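Local coordinates for protein BamL (Bacillus amyloliquefaciens, PDB 4KVZ) that methylates nitrogen in plantazolicin biosynthesis, probably with S-adenosylmethionine as the methyl donor, and binds S-adenosyl-L-homocysteine, at residues I44-F49 and I127-L132; E60-L65 and F82-L87; L132-F137 and I157-L162. All coordinates share one frame; numbering follows the deposited sequence.

Contact 1: residues I44-F49 and I127-L132. With SAH (S-adenosyl-L-homocysteine), chain B.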
loop_
_atom_site.group_PDB
_atom_site.type_symbol
_atom_site.label_atom_id
_atom_site.label_comp_id
_atom_site.label_asym_id
_atom_site.label_seq_id
_atom_site.Cartn_x
_atom_site.Cartn_y
_atom_site.Cartn_z
ATOM N N ILE A 44 4.066 7.294 7.516
ATOM C CA ILE A 44 5.435 7.135 7.009
ATOM C C ILE A 44 5.397 6.742 5.543
ATOM O O ILE A 44 6.137 7.313 4.738
ATOM C CB ILE A 44 6.234 6.062 7.787
ATOM C CG1 ILE A 44 6.355 6.435 9.263
ATOM C CG2 ILE A 44 7.611 5.830 7.159
ATOM C CD1 ILE A 44 6.863 7.831 9.501
ATOM N N SER A 45 4.536 5.779 5.205
ATOM C CA SER A 45 4.397 5.330 3.813
ATOM C C SER A 45 3.968 6.459 2.875
ATOM O O SER A 45 4.462 6.554 1.752
ATOM C CB SER A 45 3.419 4.151 3.699
ATOM O OG SER A 45 3.840 3.071 4.523
ATOM N N ILE A 46 3.054 7.318 3.335
ATOM C CA ILE A 46 2.594 8.428 2.498
ATOM C C ILE A 46 3.737 9.414 2.237
ATOM O O ILE A 46 3.993 9.798 1.091
ATOM C CB ILE A 46 1.386 9.169 3.107
ATOM C CG1 ILE A 46 0.143 8.276 3.139
ATOM C CG2 ILE A 46 1.059 10.409 2.293
ATOM C CD1 ILE A 46 -0.932 8.770 4.092
ATOM N N GLU A 47 4.404 9.835 3.309
ATOM C CA GLU A 47 5.558 10.729 3.182
ATOM C C GLU A 47 6.669 10.106 2.334
ATOM O O GLU A 47 7.361 10.814 1.601
ATOM C CB GLU A 47 6.089 11.149 4.554
ATOM C CG GLU A 47 5.081 11.895 5.426
ATOM C CD GLU A 47 4.630 13.238 4.855
ATOM O OE1 GLU A 47 5.249 13.770 3.909
ATOM O OE2 GLU A 47 3.623 13.773 5.356
ATOM N N THR A 48 6.822 8.786 2.428
ATOM C CA THR A 48 7.779 8.062 1.584
ATOM C C THR A 48 7.446 8.246 0.099
ATOM O O THR A 48 8.298 8.652 -0.678
ATOM C CB THR A 48 7.864 6.571 1.983
ATOM O OG1 THR A 48 8.350 6.474 3.328
ATOM C CG2 THR A 48 8.795 5.795 1.068
ATOM N N PHE A 49 6.202 7.989 -0.301
ATOM C CA PHE A 49 5.893 8.151 -1.721
ATOM C C PHE A 49 5.928 9.587 -2.224
ATOM O O PHE A 49 6.294 9.813 -3.372
ATOM C CB PHE A 49 4.699 7.313 -2.224
ATOM C CG PHE A 49 3.338 7.785 -1.790
ATOM C CD1 PHE A 49 2.802 8.998 -2.240
ATOM C CD2 PHE A 49 2.537 6.956 -1.019
ATOM C CE1 PHE A 49 1.521 9.386 -1.871
ATOM C CE2 PHE A 49 1.254 7.339 -0.651
ATOM C CZ PHE A 49 0.749 8.559 -1.073
ATOM N N ILE A 127 0.403 8.571 -8.873
ATOM C CA ILE A 127 0.729 7.624 -7.809
ATOM C C ILE A 127 -0.454 6.700 -7.579
ATOM O O ILE A 127 -1.581 7.159 -7.403
ATOM C CB ILE A 127 1.098 8.354 -6.490
ATOM C CG1 ILE A 127 2.386 9.184 -6.680
ATOM C CG2 ILE A 127 1.218 7.361 -5.334
ATOM C CD1 ILE A 127 2.715 10.164 -5.570
ATOM N N ILE A 128 -0.194 5.399 -7.585
ATOM C CA ILE A 128 -1.198 4.417 -7.210
ATOM C C ILE A 128 -0.643 3.741 -5.955
ATOM O O ILE A 128 0.474 3.213 -5.966
ATOM C CB ILE A 128 -1.467 3.400 -8.350
ATOM C CG1 ILE A 128 -1.907 4.147 -9.620
ATOM C CG2 ILE A 128 -2.504 2.369 -7.908
ATOM C CD1 ILE A 128 -2.074 3.298 -10.867
ATOM N N PHE A 129 -1.415 3.786 -4.874
ATOM C CA PHE A 129 -0.966 3.350 -3.547
ATOM C C PHE A 129 -1.740 2.098 -3.141
ATOM O O PHE A 129 -2.968 2.069 -3.216
ATOM C CB PHE A 129 -1.217 4.496 -2.552
ATOM C CG PHE A 129 -0.598 4.310 -1.176
ATOM C CD1 PHE A 129 0.712 3.858 -1.012
ATOM C CD2 PHE A 129 -1.311 4.680 -0.038
ATOM C CE1 PHE A 129 1.278 3.735 0.249
ATOM C CE2 PHE A 129 -0.748 4.561 1.227
ATOM C CZ PHE A 129 0.552 4.103 1.372
ATOM N N ILE A 130 -1.023 1.048 -2.748
ATOM C CA ILE A 130 -1.641 -0.218 -2.330
ATOM C C ILE A 130 -1.035 -0.563 -0.976
ATOM O O ILE A 130 0.020 -1.202 -0.886
ATOM C CB ILE A 130 -1.398 -1.385 -3.338
ATOM C CG1 ILE A 130 -1.660 -0.951 -4.790
ATOM C CG2 ILE A 130 -2.261 -2.591 -2.974
ATOM C CD1 ILE A 130 -1.285 -1.992 -5.837
ATOM N N HIS A 131 -1.683 -0.086 0.081
ATOM C CA HIS A 131 -1.129 -0.172 1.426
ATOM C C HIS A 131 -1.811 -1.239 2.273
ATOM O O HIS A 131 -3.018 -1.165 2.546
ATOM C CB HIS A 131 -1.227 1.186 2.111
ATOM C CG HIS A 131 -0.427 1.289 3.371
ATOM N ND1 HIS A 131 0.936 1.494 3.373
ATOM C CD2 HIS A 131 -0.798 1.212 4.669
ATOM C CE1 HIS A 131 1.369 1.544 4.622
ATOM N NE2 HIS A 131 0.339 1.379 5.427
ATOM N N LEU A 132 -1.024 -2.235 2.665
ATOM C CA LEU A 132 -1.459 -3.309 3.566
ATOM C C LEU A 132 -2.765 -3.964 3.115
ATOM O O LEU A 132 -3.695 -4.114 3.904
ATOM C CB LEU A 132 -1.536 -2.806 5.020
ATOM C CG LEU A 132 -0.182 -2.350 5.601
ATOM C CD1 LEU A 132 -0.353 -1.766 6.996
ATOM C CD2 LEU A 132 0.802 -3.509 5.620
HETATM N N SAH B . -5.115 0.697 2.640
HETATM C CA SAH B . -5.745 0.477 3.943
HETATM C CB SAH B . -6.043 -1.007 4.136
HETATM C CG SAH B . -7.371 -1.163 4.866
HETATM S SD SAH B . -7.634 -2.853 5.335
HETATM C C SAH B . -4.827 0.923 5.038
HETATM O O SAH B . -3.619 0.990 4.857
HETATM O OXT SAH B . -5.265 1.239 6.143
HETATM C "C5'" SAH B . -7.744 -3.685 3.782
HETATM C "C4'" SAH B . -8.817 -3.035 2.912
HETATM O "O4'" SAH B . -8.796 -3.613 1.607
HETATM C "C3'" SAH B . -10.231 -3.234 3.457
HETATM O "O3'" SAH B . -10.872 -1.956 3.586
HETATM C "C2'" SAH B . -10.925 -4.083 2.411
HETATM O "O2'" SAH B . -12.318 -3.797 2.288
HETATM C "C1'" SAH B . -10.152 -3.730 1.157
HETATM N N9 SAH B . -10.216 -4.743 0.074
HETATM C C8 SAH B . -10.044 -6.075 0.196
HETATM N N7 SAH B . -10.141 -6.681 -1.015
HETATM C C5 SAH B . -10.376 -5.717 -1.926
HETATM C C6 SAH B . -10.600 -5.650 -3.386
HETATM N N6 SAH B . -10.576 -6.778 -4.147
HETATM N N1 SAH B . -10.813 -4.437 -3.937
HETATM C C2 SAH B . -10.845 -3.291 -3.218
HETATM N N3 SAH B . -10.654 -3.289 -1.886
HETATM C C4 SAH B . -10.428 -4.443 -1.202
#
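Helix 24-57 lies on the central sheet of a Rossmann-like methyltransferase, and here Phe-49 and Ser-45 of the helix meet Ile-127 and Phe-129 on strand 125-131, whose end borders the SAH pocket. Phe-49 and Phe-129 form a T-shaped (edge-to-face) pair with centroids 4.7 Å apart and planes at 61°. The Phe-49 edge does the pointing: its CE2 stands over the middle of the other ring, 3.5 Å from Phe-129 CD1. A chi1 of 73° puts Phe-49 CG between its backbone N and carbonyl carbon, which turns the ring back against the preceding turn, with Ile-46 O over the centre of one face. The opposite face takes a CH-pi contact from Ile-127 CG2, 4.1 Å from the Phe-49 centroid, while Ile-127 CD1 reaches Phe-49 CD1 at 3.5 Å. Alternate residues of the strand thus point to the helix, in the usual layered alpha/beta manner. Ser-45 CB meets the rim of Phe-129 at CZ, 3.7 Å away, and its hydroxyl OG is hydrogen-bonded to Ile-41 O within the helix. Where the strand ends, His-131 O accepts a hydrogen bond from the amino N of SAH at 2.8 Å.

Contact 2: residues E60-L65 and F82-L87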
loop_
_atom_site.group_PDB
_atom_site.type_symbol
_atom_site.label_atom_id
_atom_site.label_comp_id
_atom_site.label_asym_id
_atom_site.label_seq_id
_atom_site.Cartn_x
_atom_site.Cartn_y
_atom_site.Cartn_z
ATOM N N GLU A 60 5.755 17.689 -7.999
ATOM C CA GLU A 60 4.771 17.089 -7.097
ATOM C C GLU A 60 3.750 16.284 -7.895
ATOM O O GLU A 60 3.515 16.577 -9.071
ATOM C CB GLU A 60 4.053 18.183 -6.294
ATOM C CG GLU A 60 4.921 18.901 -5.268
ATOM C CD GLU A 60 5.455 17.992 -4.171
ATOM O OE1 GLU A 60 4.724 17.088 -3.711
ATOM O OE2 GLU A 60 6.618 18.192 -3.751
ATOM N N PRO A 61 3.126 15.275 -7.263
ATOM C CA PRO A 61 2.117 14.514 -8.008
ATOM C C PRO A 61 0.874 15.351 -8.203
ATOM O O PRO A 61 0.599 16.235 -7.389
ATOM C CB PRO A 61 1.808 13.336 -7.085
ATOM C CG PRO A 61 2.134 13.829 -5.715
ATOM C CD PRO A 61 3.306 14.761 -5.892
ATOM N N TYR A 62 0.125 15.039 -9.256
ATOM C CA TYR A 62 -1.066 15.781 -9.653
ATOM C C TYR A 62 -2.306 14.955 -9.350
ATOM O O TYR A 62 -3.426 15.475 -9.322
ATOM C CB TYR A 62 -0.992 16.001 -11.162
ATOM C CG TYR A 62 -1.857 17.080 -11.759
ATOM C CD1 TYR A 62 -1.594 18.424 -11.506
ATOM C CD2 TYR A 62 -2.900 16.759 -12.632
ATOM C CE1 TYR A 62 -2.353 19.423 -12.086
ATOM C CE2 TYR A 62 -3.674 17.749 -13.214
ATOM C CZ TYR A 62 -3.392 19.079 -12.937
ATOM O OH TYR A 62 -4.148 20.080 -13.509
ATOM N N SER A 63 -2.113 13.650 -9.170
ATOM C CA SER A 63 -3.229 12.736 -8.984
ATOM C C SER A 63 -2.743 11.547 -8.169
ATOM O O SER A 63 -1.616 11.101 -8.349
ATOM C CB SER A 63 -3.757 12.256 -10.334
ATOM O OG SER A 63 -2.694 11.748 -11.131
ATOM N N VAL A 64 -3.579 11.075 -7.252
ATOM C CA VAL A 64 -3.257 9.870 -6.475
ATOM C C VAL A 64 -4.496 8.969 -6.424
ATOM O O VAL A 64 -5.614 9.427 -6.179
ATOM C CB VAL A 64 -2.749 10.191 -5.036
ATOM C CG1 VAL A 64 -2.411 8.912 -4.287
ATOM C CG2 VAL A 64 -1.511 11.089 -5.060
ATOM N N LEU A 65 -4.271 7.676 -6.647
ATOM C CA LEU A 65 -5.315 6.680 -6.560
ATOM C C LEU A 65 -4.952 5.728 -5.421
ATOM O O LEU A 65 -3.861 5.157 -5.417
ATOM C CB LEU A 65 -5.424 5.926 -7.894
ATOM C CG LEU A 65 -6.236 4.627 -7.963
ATOM C CD1 LEU A 65 -7.697 4.829 -7.590
ATOM C CD2 LEU A 65 -6.132 4.034 -9.361
ATOM N N PHE A 82 -2.261 19.150 0.094
ATOM C CA PHE A 82 -2.265 19.918 -1.155
ATOM C C PHE A 82 -3.563 20.683 -1.349
ATOM O O PHE A 82 -4.638 20.174 -1.069
ATOM C CB PHE A 82 -2.078 18.994 -2.367
ATOM C CG PHE A 82 -0.783 18.228 -2.368
ATOM C CD1 PHE A 82 0.382 18.802 -2.874
ATOM C CD2 PHE A 82 -0.731 16.924 -1.882
ATOM C CE1 PHE A 82 1.580 18.093 -2.884
ATOM C CE2 PHE A 82 0.463 16.212 -1.891
ATOM C CZ PHE A 82 1.617 16.796 -2.394
ATOM N N GLN A 83 -3.459 21.903 -1.867
ATOM C CA GLN A 83 -4.645 22.688 -2.184
ATOM C C GLN A 83 -5.389 22.113 -3.387
ATOM O O GLN A 83 -6.623 22.024 -3.390
ATOM C CB GLN A 83 -4.261 24.144 -2.445
ATOM C CG GLN A 83 -5.417 24.991 -2.926
ATOM C CD GLN A 83 -5.213 26.460 -2.612
ATOM O OE1 GLN A 83 -4.813 27.239 -3.476
ATOM N NE2 GLN A 83 -5.466 26.837 -1.371
ATOM N N LYS A 84 -4.639 21.724 -4.411
ATOM C CA LYS A 84 -5.238 21.080 -5.574
ATOM C C LYS A 84 -4.532 19.759 -5.889
ATOM O O LYS A 84 -3.319 19.734 -6.139
ATOM C CB LYS A 84 -5.199 22.008 -6.794
ATOM C CG LYS A 84 -6.136 21.580 -7.912
ATOM C CD LYS A 84 -5.791 22.279 -9.218
ATOM C CE LYS A 84 -6.334 21.507 -10.413
ATOM N NZ LYS A 84 -5.683 20.172 -10.585
ATOM N N ILE A 85 -5.299 18.670 -5.856
ATOM C CA ILE A 85 -4.792 17.332 -6.205
ATOM C C ILE A 85 -5.975 16.415 -6.509
ATOM O O ILE A 85 -6.993 16.433 -5.805
ATOM C CB ILE A 85 -3.835 16.744 -5.120
ATOM C CG1 ILE A 85 -3.187 15.427 -5.598
ATOM C CG2 ILE A 85 -4.539 16.560 -3.775
ATOM C CD1 ILE A 85 -1.847 15.126 -4.961
ATOM N N GLU A 86 -5.857 15.642 -7.588
ATOM C CA GLU A 86 -6.941 14.774 -8.019
ATOM C C GLU A 86 -6.854 13.468 -7.246
ATOM O O GLU A 86 -5.874 12.731 -7.382
ATOM C CB GLU A 86 -6.860 14.519 -9.527
ATOM C CG GLU A 86 -7.014 15.776 -10.367
ATOM C CD GLU A 86 -6.981 15.497 -11.864
ATOM O OE1 GLU A 86 -6.857 14.312 -12.257
ATOM O OE2 GLU A 86 -7.080 16.466 -12.652
ATOM N N LEU A 87 -7.871 13.203 -6.430
ATOM C CA LEU A 87 -7.838 12.096 -5.477
ATOM C C LEU A 87 -8.952 11.109 -5.724
ATOM O O LEU A 87 -10.110 11.500 -5.884
ATOM C CB LEU A 87 -7.937 12.634 -4.039
ATOM C CG LEU A 87 -6.796 13.554 -3.612
ATOM C CD1 LEU A 87 -7.132 14.189 -2.269
ATOM C CD2 LEU A 87 -5.455 12.827 -3.568
HETATM O O HOH W 1 -4.250 18.153 -9.503
#
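Glu-86 pairs with Ser-63 and Tyr-62 where two parallel strands of the sheet begin. Its backbone makes the ladder: Glu-86 N donates to Tyr-62 O at 3.0 Å and almost straight, 171° at the hydrogen, and Glu-86 O accepts from Val-64 N at 2.8 Å. The side chain then runs outward from the strand. CB rests 3.6 Å from Tyr-62 O and beside Ser-63 CB; with chi1 at -62°, CG turns to the backbone N side and stays close to Tyr-62 O. From there the chain runs extended. At the tip OE1 passes near Ser-63 CB, and OE2 comes 3.7 Å from Tyr-62 CE2, the carboxylate and ring planes being 51° apart. Tyr-62 O has a second donor, a water that sits over the centre of one face of the Tyr-62 ring and accepts from Lys-84 NZ at 2.7 Å. Through this water the ammonium of Lys-84, whose chain bends at chi4, is linked to Tyr-62 O.

The end of Ile-85 comes in against the other segment: CD1 meets Pro-61 O at 3.6 Å and Val-64 CG2 at 4.1 Å. Further out, Glu-60 OE1 lies in the plane of the Phe-82 ring, at its edge, 3.4 Å from CZ, where the positive rim of the ring probably suits the carboxylate.

The two strands, 63-67 and 86-91, are joined by helix 73-81 in a beta-alpha-beta unit; Leu-78 of that helix packs on both Val-64 and Leu-87. Strand 125-131 flanks strand 63-67 on its other side, with Ser-63 OG hydrogen-bonded to the backbone N of Asp-126, and helix 24-57 meets Pro-61 and Phe-82 through Leu-50.

Contact 3: residues L132-F137 and I157-L162. With SAH (S-adenosyl-L-homocysteine), chain B.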
loop_
_atom_site.group_PDB
_atom_site.type_symbol
_atom_site.label_atom_id
_atom_site.label_comp_id
_atom_site.label_asym_id
_atom_site.label_seq_id
_atom_site.Cartn_x
_atom_site.Cartn_y
_atom_site.Cartn_z
ATOM N N LEU A 132 -1.024 -2.235 2.665
ATOM C CA LEU A 132 -1.459 -3.309 3.566
ATOM C C LEU A 132 -2.765 -3.964 3.115
ATOM O O LEU A 132 -3.695 -4.114 3.904
ATOM C CB LEU A 132 -1.536 -2.806 5.020
ATOM C CG LEU A 132 -0.182 -2.350 5.601
ATOM C CD1 LEU A 132 -0.353 -1.766 6.996
ATOM C CD2 LEU A 132 0.802 -3.509 5.620
ATOM N N CYS A 133 -2.831 -4.361 1.843
ATOM C CA CYS A 133 -4.012 -5.051 1.331
ATOM C C CYS A 133 -3.759 -5.930 0.101
ATOM O O CYS A 133 -4.682 -6.579 -0.376
ATOM C CB CYS A 133 -5.150 -4.069 1.022
ATOM S SG CYS A 133 -4.819 -2.933 -0.339
ATOM N N PHE A 134 -2.524 -5.943 -0.403
ATOM C CA PHE A 134 -2.206 -6.647 -1.657
ATOM C C PHE A 134 -2.467 -8.152 -1.531
ATOM O O PHE A 134 -2.887 -8.792 -2.491
ATOM C CB PHE A 134 -0.755 -6.362 -2.083
ATOM C CG PHE A 134 -0.426 -6.785 -3.497
ATOM C CD1 PHE A 134 -1.239 -6.414 -4.569
ATOM C CD2 PHE A 134 0.724 -7.524 -3.757
ATOM C CE1 PHE A 134 -0.922 -6.800 -5.867
ATOM C CE2 PHE A 134 1.049 -7.907 -5.054
ATOM C CZ PHE A 134 0.228 -7.541 -6.105
ATOM N N GLY A 135 -2.273 -8.687 -0.328
ATOM C CA GLY A 135 -2.511 -10.114 -0.052
ATOM C C GLY A 135 -3.980 -10.507 0.032
ATOM O O GLY A 135 -4.299 -11.687 0.205
ATOM N N LEU A 136 -4.882 -9.533 -0.079
ATOM C CA LEU A 136 -6.318 -9.808 -0.000
ATOM C C LEU A 136 -6.934 -10.062 -1.366
ATOM O O LEU A 136 -8.045 -10.591 -1.467
ATOM C CB LEU A 136 -7.055 -8.649 0.691
ATOM C CG LEU A 136 -6.539 -8.291 2.087
ATOM C CD1 LEU A 136 -7.223 -7.035 2.586
ATOM C CD2 LEU A 136 -6.745 -9.442 3.071
ATOM N N PHE A 137 -6.222 -9.672 -2.417
ATOM C CA PHE A 137 -6.745 -9.777 -3.767
ATOM C C PHE A 137 -6.730 -11.229 -4.240
ATOM O O PHE A 137 -5.751 -11.942 -4.028
ATOM C CB PHE A 137 -5.943 -8.894 -4.721
ATOM C CG PHE A 137 -5.907 -7.439 -4.323
ATOM C CD1 PHE A 137 -7.046 -6.800 -3.838
ATOM C CD2 PHE A 137 -4.739 -6.704 -4.459
ATOM C CE1 PHE A 137 -7.011 -5.457 -3.485
ATOM C CE2 PHE A 137 -4.696 -5.358 -4.111
ATOM C CZ PHE A 137 -5.834 -4.739 -3.619
ATOM N N ILE A 157 3.573 2.922 -8.847
ATOM C CA ILE A 157 2.745 2.136 -7.957
ATOM C C ILE A 157 3.619 1.859 -6.750
ATOM O O ILE A 157 4.778 1.447 -6.902
ATOM C CB ILE A 157 2.308 0.799 -8.598
ATOM C CG1 ILE A 157 1.442 1.068 -9.839
ATOM C CG2 ILE A 157 1.561 -0.052 -7.579
ATOM C CD1 ILE A 157 1.106 -0.157 -10.666
ATOM N N TYR A 158 3.087 2.122 -5.563
ATOM C CA TYR A 158 3.828 1.860 -4.339
ATOM C C TYR A 158 3.008 0.869 -3.523
ATOM O O TYR A 158 1.877 1.153 -3.144
ATOM C CB TYR A 158 4.111 3.145 -3.555
ATOM C CG TYR A 158 4.934 2.926 -2.289
ATOM C CD1 TYR A 158 6.001 2.016 -2.273
ATOM C CD2 TYR A 158 4.662 3.638 -1.124
ATOM C CE1 TYR A 158 6.756 1.814 -1.122
ATOM C CE2 TYR A 158 5.421 3.449 0.023
ATOM C CZ TYR A 158 6.468 2.541 0.011
ATOM O OH TYR A 158 7.221 2.343 1.148
ATOM N N ILE A 159 3.587 -0.311 -3.291
ATOM C CA ILE A 159 2.930 -1.385 -2.545
ATOM C C ILE A 159 3.667 -1.634 -1.234
ATOM O O ILE A 159 4.886 -1.851 -1.233
ATOM C CB ILE A 159 2.940 -2.704 -3.360
ATOM C CG1 ILE A 159 2.251 -2.499 -4.712
ATOM C CG2 ILE A 159 2.287 -3.834 -2.570
ATOM C CD1 ILE A 159 2.439 -3.651 -5.686
ATOM N N VAL A 160 2.932 -1.595 -0.123
ATOM C CA VAL A 160 3.480 -1.919 1.192
ATOM C C VAL A 160 2.671 -3.087 1.729
ATOM O O VAL A 160 1.446 -3.004 1.842
ATOM C CB VAL A 160 3.428 -0.711 2.165
ATOM C CG1 VAL A 160 4.010 -1.067 3.523
ATOM C CG2 VAL A 160 4.189 0.471 1.593
ATOM N N ASP A 161 3.336 -4.196 2.037
ATOM C CA ASP A 161 2.593 -5.364 2.521
ATOM C C ASP A 161 3.356 -6.222 3.518
ATOM O O ASP A 161 4.545 -6.033 3.737
ATOM C CB ASP A 161 2.081 -6.217 1.354
ATOM C CG ASP A 161 0.727 -6.866 1.651
ATOM O OD1 ASP A 161 0.115 -6.562 2.707
ATOM O OD2 ASP A 161 0.270 -7.683 0.821
ATOM N N LEU A 162 2.642 -7.149 4.144
ATOM C CA LEU A 162 3.240 -8.054 5.110
ATOM C C LEU A 162 4.323 -8.917 4.473
ATOM O O LEU A 162 4.200 -9.337 3.327
ATOM C CB LEU A 162 2.171 -8.950 5.727
ATOM C CG LEU A 162 1.008 -8.307 6.483
ATOM C CD1 LEU A 162 0.146 -9.421 7.072
ATOM C CD2 LEU A 162 1.469 -7.329 7.560
HETATM N N SAH B . -5.115 0.697 2.640
HETATM C CA SAH B . -5.745 0.477 3.943
HETATM C CB SAH B . -6.043 -1.007 4.136
HETATM C CG SAH B . -7.371 -1.163 4.866
HETATM S SD SAH B . -7.634 -2.853 5.335
HETATM C C SAH B . -4.827 0.923 5.038
HETATM O O SAH B . -3.619 0.990 4.857
HETATM O OXT SAH B . -5.265 1.239 6.143
HETATM C "C5'" SAH B . -7.744 -3.685 3.782
HETATM C "C4'" SAH B . -8.817 -3.035 2.912
HETATM O "O4'" SAH B . -8.796 -3.613 1.607
HETATM C "C3'" SAH B . -10.231 -3.234 3.457
HETATM O "O3'" SAH B . -10.872 -1.956 3.586
HETATM C "C2'" SAH B . -10.925 -4.083 2.411
HETATM O "O2'" SAH B . -12.318 -3.797 2.288
HETATM C "C1'" SAH B . -10.152 -3.730 1.157
HETATM N N9 SAH B . -10.216 -4.743 0.074
HETATM C C8 SAH B . -10.044 -6.075 0.196
HETATM N N7 SAH B . -10.141 -6.681 -1.015
HETATM C C5 SAH B . -10.376 -5.717 -1.926
HETATM C C6 SAH B . -10.600 -5.650 -3.386
HETATM N N6 SAH B . -10.576 -6.778 -4.147
HETATM N N1 SAH B . -10.813 -4.437 -3.937
HETATM C C2 SAH B . -10.845 -3.291 -3.218
HETATM N N3 SAH B . -10.654 -3.289 -1.886
HETATM C C4 SAH B . -10.428 -4.443 -1.202
HETATM O O HOH W 2 -0.477 -3.910 0.071
HETATM O O HOH W 3 -2.305 -7.963 2.866
#
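Asp-161 of strand 155-162 meets Gly-135 in the loop that lines the SAH pocket. The two carboxylate oxygens of Asp-161 have separate tasks. OD2 points into the 3-10 turn and takes a weak hydrogen bond from Gly-135 N at 3.0 Å, passing close to Phe-134 CB on the way. OD1 lies on the Leu-132 side, near its CA, and accepts a hydrogen bond from a water at 2.8 Å, the same water that also reaches Gly-135 N, and a weak one from Leu-162 N. With an alanine here, Gly-135 N and Leu-162 N would probably both be left without their carboxylate acceptor, and the water between Asp-161 OD1 and Gly-135 N would lose one of its partners.

Next to it Phe-134 lies against Ile-159 at an oblique angle. Its CG is anti to the backbone N (chi1 -167°), which brings the ring down alongside the strand so that Ile-159 CD1 stands over one face; Ile-159 CG2 touches Phe-134 CB at 4.0 Å. On the other flank Leu-132 sends its CD2 back to Leu-162 CD2, 4.3 Å away. The backbones join directly: Leu-132 N donates to Val-160 O at 2.7 Å, and a water donating to that same oxygen at 2.8 Å accepts from Phe-134 N at 2.9 Å.

The turn's far side belongs to the ligand. Cys-133 CB and Leu-136 CD1 meet the ribose end of SAH, and Phe-137 brings its ring edge to the adenine, CD1 3.5 Å from N6. In the sheet, strand 155-162 runs between strands 125-131 and 258-266, while helix 140-148 packs on Phe-134 through Pro-140 and Val-144.

How the contacts relate
All three contacts reach one mixed sheet, in which strands 86-91, 63-67, 125-131 and 155-162 run side by side and parallel, the core of the Rossmann-like methyltransferase fold. Contact 2 lies between the segments of contact 1 along the chain, and contact 3 follows. Contacts 1 and 2, with centres about 13 Å apart, are stitched by backbone pairing of Ile-127 and Phe-129 with Leu-65; contacts 1 and 3, centres about 10 Å apart, share Leu-132 and pair Ile-128 and Ile-130 with Tyr-158. The centres of contacts 2 and 3 are about 21 Å apart and their nearest atoms about 7 Å. Contacts 1 and 3 both reach SAH, whereas contact 2 sits toward the starting end of the strands.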